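Local coordinates for lipoprotein (Burkholderia cenocepacia, PDB 4QHQ), which binds methionine and, as a lipoprotein of the NlpA family, probably delivers it to an ABC transporter for uptake, at residues A[58-63]-A[105-110]; A[50-55]-A[199-204]; A[87-92]-A[165-170]. All blocks are in the same frame, centred on the assembly; numbering follows the deposited sequence.

The bound methionine ties interactions 1 and 2 together. Interaction 1 holds the thioether end of the ligand between Tyr60 and Asn110. Interaction 2 grips the amino and carboxylate groups through Asn199. Their centres lie about 15 Å apart, and strand 52-57 runs straight into helix 58-68. The rings of Phe55 and Tyr60 meet there, with Phe55 CE2 3.8 Å from Tyr60 CE1. Interaction 3 lies at an end of the five-stranded sheet, about 23 Å from interaction 1 and 33 Å from interaction 2, centre to centre. It does not touch the ligand. It meets interaction 1 where Pro105 CD packs 3.4 Å from Val170 O.

Interaction 1: A[58-63]-A[105-110]; sequences QPYLDS and PNDPSN. With MET (methionine), chain B.
Asp107 OD2 takes two hydrogen bonds from Asn110 and also meets the edge of the Tyr60 ring. The backbone N of Asn110 donates to Asp107 OD2 at 3.1 Å, which makes Asp107 the N-cap of helix 108-120. Asn110 ND2 donates to the same oxygen, Asp107 OD2, at 2.9 Å. This amide arrives on the syn side, close to the carboxylate plane, while the backbone N-H comes from well above that plane. Tyr60 lies across Asp107. Tyr60 CD2 is 3.6 Å from Asp107 OD2, and the oxygen lies in the plane of the ring. The carboxylate plane is turned 62° from the ring. Such an edge-on approach probably suits the slightly positive ring hydrogens.

Tyr60 CG stands anti to the backbone N (chi1 -172°), which carries the ring out beside residues 105-110 and over the ligand. The methyl CE of the bound methionine sits over one face of the ring, 3.6 Å from Tyr60 CG and offset toward the rim. The methionine sulfur SD lies 3.5 Å from Asn110 ND2 and is also close to Tyr60 CB. Asn110 OD1 is hydrogen-bonded to His57 and more weakly to Arg113, so both ends of this amide have partners.

No hydrogen bond crosses between the two segments. Ser109 fills the closest approach, with Ser109 OG 3.3 Å from Tyr60 CA. Ser109 CB packs 3.9 Å from Pro59 CB. One helical turn further on, Ser63 OG rests against the ring of Pro108, 3.6 Å from Pro108 CB.

Two helix starts thus face each other beside the ligand. Together they help form the side-chain end of the methionine pocket, in the cleft typical of a periplasmic-binding-protein fold.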
# COMPACT_ATOMS: atom_id res chain seq x y z
N GLN A 58 -1.78 2.40 7.96
CA GLN A 58 -2.76 2.76 8.97
C GLN A 58 -4.06 3.38 8.42
O GLN A 58 -5.15 3.04 8.90
CB GLN A 58 -2.16 3.63 10.08
CG GLN A 58 -3.09 3.80 11.28
CD GLN A 58 -3.21 2.54 12.12
OE1 GLN A 58 -2.22 1.96 12.55
NE2 GLN A 58 -4.45 2.11 12.36
N PRO A 59 -3.97 4.26 7.40
CA PRO A 59 -5.22 4.77 6.84
C PRO A 59 -6.10 3.65 6.28
O PRO A 59 -7.32 3.68 6.45
CB PRO A 59 -4.74 5.74 5.75
CG PRO A 59 -3.47 6.27 6.34
CD PRO A 59 -2.81 5.04 6.94
N TYR A 60 -5.49 2.64 5.67
CA TYR A 60 -6.27 1.51 5.17
C TYR A 60 -6.93 0.73 6.33
O TYR A 60 -8.12 0.41 6.27
CB TYR A 60 -5.41 0.58 4.32
CG TYR A 60 -6.21 -0.49 3.62
CD1 TYR A 60 -6.44 -1.73 4.22
CD2 TYR A 60 -6.72 -0.27 2.36
CE1 TYR A 60 -7.18 -2.71 3.56
CE2 TYR A 60 -7.46 -1.24 1.69
CZ TYR A 60 -7.69 -2.46 2.30
OH TYR A 60 -8.42 -3.41 1.64
N LEU A 61 -6.16 0.43 7.37
CA LEU A 61 -6.69 -0.28 8.53
C LEU A 61 -7.82 0.52 9.17
O LEU A 61 -8.86 -0.03 9.54
CB LEU A 61 -5.58 -0.53 9.55
CG LEU A 61 -5.96 -1.26 10.83
CD1 LEU A 61 -6.69 -2.54 10.49
CD2 LEU A 61 -4.70 -1.54 11.62
N ASP A 62 -7.63 1.84 9.28
CA ASP A 62 -8.67 2.70 9.86
C ASP A 62 -9.97 2.63 9.06
O ASP A 62 -11.07 2.58 9.63
CB ASP A 62 -8.20 4.16 9.92
CG ASP A 62 -7.17 4.40 11.01
OD1 ASP A 62 -6.98 3.50 11.87
OD2 ASP A 62 -6.56 5.48 11.01
N SER A 63 -9.84 2.64 7.73
CA SER A 63 -10.99 2.54 6.84
C SER A 63 -11.69 1.20 7.05
O SER A 63 -12.92 1.14 7.14
CB SER A 63 -10.54 2.67 5.39
OG SER A 63 -11.61 2.46 4.50
N PRO A 105 -6.87 3.96 -7.61
CA PRO A 105 -7.53 2.94 -6.80
C PRO A 105 -8.93 3.35 -6.34
O PRO A 105 -9.24 4.54 -6.28
CB PRO A 105 -6.60 2.81 -5.59
CG PRO A 105 -5.25 3.26 -6.08
CD PRO A 105 -5.60 4.39 -7.01
N ASN A 106 -9.76 2.37 -6.01
CA ASN A 106 -11.15 2.64 -5.64
C ASN A 106 -11.53 2.34 -4.18
O ASN A 106 -12.70 2.41 -3.83
CB ASN A 106 -12.13 1.91 -6.57
CG ASN A 106 -12.06 0.40 -6.44
OD1 ASN A 106 -11.33 -0.13 -5.61
ND2 ASN A 106 -12.88 -0.30 -7.23
N ASP A 107 -10.54 2.00 -3.37
CA ASP A 107 -10.79 1.82 -1.94
C ASP A 107 -10.57 3.17 -1.27
O ASP A 107 -9.77 3.97 -1.77
CB ASP A 107 -9.86 0.75 -1.35
CG ASP A 107 -8.42 1.14 -1.47
OD1 ASP A 107 -7.87 1.03 -2.58
OD2 ASP A 107 -7.82 1.59 -0.46
N PRO A 108 -11.31 3.46 -0.19
CA PRO A 108 -11.36 4.82 0.35
C PRO A 108 -9.99 5.44 0.63
O PRO A 108 -9.74 6.56 0.19
CB PRO A 108 -12.15 4.65 1.65
CG PRO A 108 -13.10 3.54 1.32
CD PRO A 108 -12.27 2.57 0.49
N SER A 109 -9.11 4.75 1.34
CA SER A 109 -7.86 5.38 1.72
C SER A 109 -6.87 5.52 0.57
O SER A 109 -6.19 6.53 0.46
CB SER A 109 -7.20 4.66 2.91
OG SER A 109 -6.68 3.41 2.54
N ASN A 110 -6.74 4.51 -0.29
CA ASN A 110 -5.81 4.67 -1.40
C ASN A 110 -6.35 5.55 -2.53
O ASN A 110 -5.56 6.20 -3.23
CB ASN A 110 -5.34 3.32 -1.91
CG ASN A 110 -4.44 2.63 -0.92
OD1 ASN A 110 -3.30 3.08 -0.67
ND2 ASN A 110 -4.94 1.56 -0.32
N MET B . 1.76 -1.77 0.29
CA MET B . 0.67 -0.85 -0.06
C MET B . 1.16 0.58 -0.10
O MET B . 1.94 0.96 0.76
CB MET B . -0.47 -1.01 0.96
CG MET B . -1.70 -0.12 0.67
SD MET B . -2.98 -0.29 1.93
CE MET B . -3.52 -1.98 1.66
OXT MET B . 0.80 1.35 -1.00

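Interaction 2: A[50-55]-A[199-204]; sequences LDANSF and NLIAVR. With MET (methionine), chain B.
Strands 52-55 and 199-204 run antiparallel at 161°, and Asn53 and Ala202 form a hydrogen-bonded pair. Ala202 N donates to Asn53 O at 2.8 Å, and Asn53 N returns a bond to Ala202 O. Toward Phe55 the strands diverge, and water 3 bridges them by donating to Leu200 O and to Asn53 OD1 and accepting from Phe55 N.

Arg204 closes the other end. Its chain bends at chi3 (-61°), bringing the guanidinium back to Leu50. Arg204 NH1 donates to Leu50 O at 2.7 Å, with the oxygen in the guanidinium plane. Asp51 OD1 makes a long salt bridge of 3.8 Å to Arg204 NH2, which also pairs with Asp207. Asp51 OD2 accepts from the backbone N of Lys3. Water 1 lies over the guanidinium face and joins Asp51 O to Arg204 N. Between these ends Ala52 CB packs 3.9 Å from Val203 CG1.

Asn199 meets the ligand with both ends of its amide. Asn199 OD1 accepts from the amino N of methionine at 2.8 Å, and Asn199 ND2 donates to its carboxylate O at 2.8 Å. This pairing is consistent with recognition of the amino acid's backbone groups.

The two strands are central in the six-stranded sheet, between strands 2-7 and 72-80. Helix 211-220 packs on the face of Ala52, Ser54, Ile201 and Val203. Helix 41-47 meets Phe55 and Asn53, whose ND2 bonds to Asn42.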
# COMPACT_ATOMS: atom_id res chain seq x y z
N LEU A 50 -5.98 -16.27 10.33
CA LEU A 50 -4.60 -15.80 10.44
C LEU A 50 -4.32 -15.37 11.86
O LEU A 50 -5.24 -15.01 12.61
CB LEU A 50 -4.35 -14.59 9.53
CG LEU A 50 -4.58 -14.72 8.03
CD1 LEU A 50 -4.55 -13.35 7.36
CD2 LEU A 50 -3.55 -15.68 7.41
N ASP A 51 -3.05 -15.37 12.22
CA ASP A 51 -2.59 -14.75 13.46
C ASP A 51 -2.10 -13.30 13.30
O ASP A 51 -2.12 -12.53 14.26
CB ASP A 51 -1.51 -15.61 14.07
CG ASP A 51 -1.99 -17.01 14.33
OD1 ASP A 51 -2.91 -17.16 15.15
OD2 ASP A 51 -1.49 -17.96 13.68
N ALA A 52 -1.65 -12.94 12.10
CA ALA A 52 -1.22 -11.59 11.84
C ALA A 52 -1.33 -11.35 10.34
O ALA A 52 -1.44 -12.30 9.56
CB ALA A 52 0.22 -11.39 12.29
N ASN A 53 -1.30 -10.09 9.94
CA ASN A 53 -1.12 -9.79 8.53
C ASN A 53 -0.14 -8.65 8.35
O ASN A 53 0.18 -7.94 9.29
CB ASN A 53 -2.45 -9.60 7.77
CG ASN A 53 -3.22 -8.39 8.23
OD1 ASN A 53 -2.66 -7.31 8.43
ND2 ASN A 53 -4.53 -8.53 8.34
N SER A 54 0.36 -8.51 7.12
CA SER A 54 1.41 -7.55 6.83
C SER A 54 1.26 -7.12 5.39
O SER A 54 1.89 -7.67 4.48
CB SER A 54 2.78 -8.20 7.06
OG SER A 54 3.87 -7.33 6.82
N PHE A 55 0.39 -6.13 5.17
CA PHE A 55 0.06 -5.72 3.81
C PHE A 55 -0.46 -4.29 3.70
O PHE A 55 -0.65 -3.83 2.60
CB PHE A 55 -0.98 -6.65 3.20
CG PHE A 55 -2.38 -6.36 3.68
CD1 PHE A 55 -2.77 -6.72 4.96
CD2 PHE A 55 -3.29 -5.73 2.85
CE1 PHE A 55 -4.05 -6.45 5.41
CE2 PHE A 55 -4.57 -5.44 3.29
CZ PHE A 55 -4.95 -5.81 4.56
N ASN A 199 3.63 1.05 6.10
CA ASN A 199 2.92 -0.20 6.24
C ASN A 199 3.19 -0.80 7.62
O ASN A 199 4.08 -0.35 8.34
CB ASN A 199 3.34 -1.17 5.13
CG ASN A 199 2.71 -0.85 3.79
OD1 ASN A 199 2.45 -1.76 3.01
ND2 ASN A 199 2.47 0.43 3.50
N LEU A 200 2.42 -1.83 7.99
CA LEU A 200 2.45 -2.30 9.37
C LEU A 200 2.10 -3.78 9.46
O LEU A 200 1.50 -4.39 8.56
CB LEU A 200 1.50 -1.45 10.22
CG LEU A 200 0.03 -1.38 9.81
CD1 LEU A 200 -0.80 -2.54 10.36
CD2 LEU A 200 -0.63 -0.10 10.21
N ILE A 201 2.47 -4.38 10.58
CA ILE A 201 1.99 -5.70 10.94
C ILE A 201 0.78 -5.55 11.85
O ILE A 201 0.83 -4.82 12.83
CB ILE A 201 3.07 -6.53 11.67
CG1 ILE A 201 4.24 -6.79 10.72
CG2 ILE A 201 2.49 -7.85 12.20
CD1 ILE A 201 5.46 -7.38 11.40
N ALA A 202 -0.32 -6.20 11.49
CA ALA A 202 -1.56 -6.13 12.27
C ALA A 202 -1.83 -7.45 12.97
O ALA A 202 -1.55 -8.52 12.43
CB ALA A 202 -2.74 -5.76 11.39
N VAL A 203 -2.37 -7.35 14.18
CA VAL A 203 -2.80 -8.52 14.94
C VAL A 203 -4.15 -8.24 15.60
O VAL A 203 -4.59 -7.09 15.67
CB VAL A 203 -1.79 -8.90 16.05
CG1 VAL A 203 -0.45 -9.25 15.44
CG2 VAL A 203 -1.67 -7.79 17.09
N ARG A 204 -4.82 -9.28 16.07
CA ARG A 204 -6.04 -9.06 16.82
C ARG A 204 -5.71 -8.31 18.11
O ARG A 204 -4.68 -8.59 18.74
CB ARG A 204 -6.75 -10.38 17.14
CG ARG A 204 -7.37 -11.02 15.92
CD ARG A 204 -8.10 -12.32 16.27
NE ARG A 204 -7.18 -13.31 16.84
CZ ARG A 204 -6.44 -14.13 16.10
NH1 ARG A 204 -6.53 -14.09 14.78
NH2 ARG A 204 -5.61 -15.00 16.68
N MET B . 1.76 -1.77 0.29
CA MET B . 0.67 -0.85 -0.06
C MET B . 1.16 0.58 -0.10
O MET B . 1.94 0.96 0.76
CB MET B . -0.47 -1.01 0.96
CG MET B . -1.70 -0.12 0.67
SD MET B . -2.98 -0.29 1.93
CE MET B . -3.52 -1.98 1.66
OXT MET B . 0.80 1.35 -1.00
O HOH W 1 -3.92 -11.98 16.28
O HOH W 2 -5.64 -17.50 15.01
O HOH W 3 -0.99 -5.33 7.63
O HOH W 4 3.38 -4.76 6.39

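Interaction 3: A[87-92]-A[165-170]; sequences SKKFKS and DVDAAV
An ST turn at Ser87 shapes the loop after strand 84-86, and the same hydroxyl bonds to the residues leading into strand 168-171. These two strands are antiparallel neighbours in the five-stranded sheet, and the contact lies at the end of their pairing. Ser87 OG is held by three bonds. Ser87 OG donates to Asp167 O at 2.6 Å, the direct hydrogen bond between the segments. Lys89 N donates to Ser87 OG at 3.0 Å. Phe90 N donates to Ser87 OG at 2.9 Å. With its OG anti to the backbone N (chi1 180°), Ser87 both folds its own loop and fastens it to the neighbouring segment. Ser87 CB also packs 4.2 Å from Ala168 CB.

Phe90 lies alongside Asp167, and the two side chains point the same way. The ring meets the aspartate with its edge, not its face. Asp167 OD1 is 3.5 Å from Phe90 CE2, and the carboxylate is turned 70° from the ring. The other oxygen, OD2, accepts from Lys101 N, which ties Asp167 to strand 101-105. Pro97 also packs against Phe90.

Lys89 crosses Asp167 at a slant, its chain extended beyond CG. Lys89 CE passes 3.3 Å from Val166 O, and the ammonium group goes on to hydrogen-bond Ser164 O. It makes no salt bridge with Asp167, although the opposite charges are near. Water links the segments twice. Water 5 accepts from Lys88 N and donates to Val166 O. Water 6 accepts from Lys89 NZ at 2.6 Å and donates only weakly to Asp167 OD1.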
# COMPACT_ATOMS: atom_id res chain seq x y z
N SER A 87 2.75 5.83 -16.69
CA SER A 87 2.17 6.05 -18.00
C SER A 87 2.99 5.35 -19.05
O SER A 87 4.22 5.34 -19.01
CB SER A 87 2.10 7.54 -18.30
OG SER A 87 1.54 7.75 -19.59
N LYS A 88 2.29 4.77 -20.02
CA LYS A 88 2.93 4.18 -21.18
C LYS A 88 2.92 5.16 -22.33
O LYS A 88 3.41 4.84 -23.40
CB LYS A 88 2.18 2.92 -21.62
CG LYS A 88 2.23 1.77 -20.64
CD LYS A 88 3.64 1.27 -20.45
CE LYS A 88 3.70 0.18 -19.40
NZ LYS A 88 5.10 -0.12 -18.98
N LYS A 89 2.34 6.34 -22.10
CA LYS A 89 2.05 7.26 -23.20
C LYS A 89 2.65 8.66 -23.01
O LYS A 89 2.80 9.39 -24.00
CB LYS A 89 0.54 7.35 -23.43
CG LYS A 89 -0.15 5.99 -23.51
CD LYS A 89 -1.64 6.10 -23.83
CE LYS A 89 -2.30 4.73 -23.84
NZ LYS A 89 -3.76 4.80 -24.16
N PHE A 90 2.98 9.04 -21.78
CA PHE A 90 3.48 10.39 -21.49
C PHE A 90 4.59 10.37 -20.46
O PHE A 90 4.60 9.51 -19.58
CB PHE A 90 2.32 11.27 -21.02
CG PHE A 90 1.23 11.41 -22.05
CD1 PHE A 90 1.41 12.22 -23.16
CD2 PHE A 90 0.04 10.69 -21.92
CE1 PHE A 90 0.42 12.34 -24.12
CE2 PHE A 90 -0.95 10.82 -22.90
CZ PHE A 90 -0.76 11.65 -23.99
N LYS A 91 5.52 11.32 -20.55
CA LYS A 91 6.68 11.37 -19.67
C LYS A 91 6.45 12.26 -18.46
O LYS A 91 7.20 12.20 -17.48
CB LYS A 91 7.91 11.83 -20.45
CG LYS A 91 8.40 10.83 -21.48
CD LYS A 91 8.85 9.54 -20.81
CE LYS A 91 9.43 8.55 -21.81
NZ LYS A 91 9.92 7.31 -21.15
N SER A 92 5.40 13.06 -18.52
CA SER A 92 5.06 13.97 -17.43
C SER A 92 3.55 14.19 -17.37
O SER A 92 2.88 14.18 -18.41
CB SER A 92 5.76 15.31 -17.63
OG SER A 92 5.32 16.26 -16.68
N ASP A 165 -4.58 1.35 -21.77
CA ASP A 165 -5.85 1.96 -22.13
C ASP A 165 -6.17 3.24 -21.35
O ASP A 165 -7.31 3.72 -21.38
CB ASP A 165 -7.00 0.96 -21.94
CG ASP A 165 -7.02 -0.12 -23.01
OD1 ASP A 165 -5.95 -0.44 -23.57
OD2 ASP A 165 -8.12 -0.65 -23.30
N VAL A 166 -5.18 3.79 -20.65
CA VAL A 166 -5.34 5.08 -19.98
C VAL A 166 -4.11 5.93 -20.24
O VAL A 166 -3.08 5.43 -20.71
CB VAL A 166 -5.52 4.93 -18.44
CG1 VAL A 166 -6.78 4.14 -18.11
CG2 VAL A 166 -4.30 4.29 -17.82
N ASP A 167 -4.22 7.21 -19.95
CA ASP A 167 -3.08 8.10 -20.16
C ASP A 167 -2.11 8.12 -18.98
O ASP A 167 -0.92 8.37 -19.17
CB ASP A 167 -3.57 9.49 -20.55
CG ASP A 167 -4.37 9.45 -21.82
OD1 ASP A 167 -3.86 8.85 -22.79
OD2 ASP A 167 -5.51 9.96 -21.84
N ALA A 168 -2.61 7.83 -17.78
CA ALA A 168 -1.76 7.64 -16.62
C ALA A 168 -2.56 6.92 -15.55
O ALA A 168 -3.79 6.94 -15.56
CB ALA A 168 -1.23 8.98 -16.10
N ALA A 169 -1.86 6.29 -14.62
CA ALA A 169 -2.52 5.65 -13.49
C ALA A 169 -1.69 5.82 -12.24
O ALA A 169 -0.47 5.81 -12.30
CB ALA A 169 -2.74 4.17 -13.75
N VAL A 170 -2.37 5.99 -11.11
CA VAL A 170 -1.69 6.02 -9.82
C VAL A 170 -1.77 4.60 -9.26
O VAL A 170 -2.88 4.07 -9.07
CB VAL A 170 -2.34 7.01 -8.85
CG1 VAL A 170 -1.59 7.00 -7.51
CG2 VAL A 170 -2.37 8.41 -9.46
O HOH W 5 -0.60 4.68 -19.70
O HOH W 6 -5.51 6.34 -23.02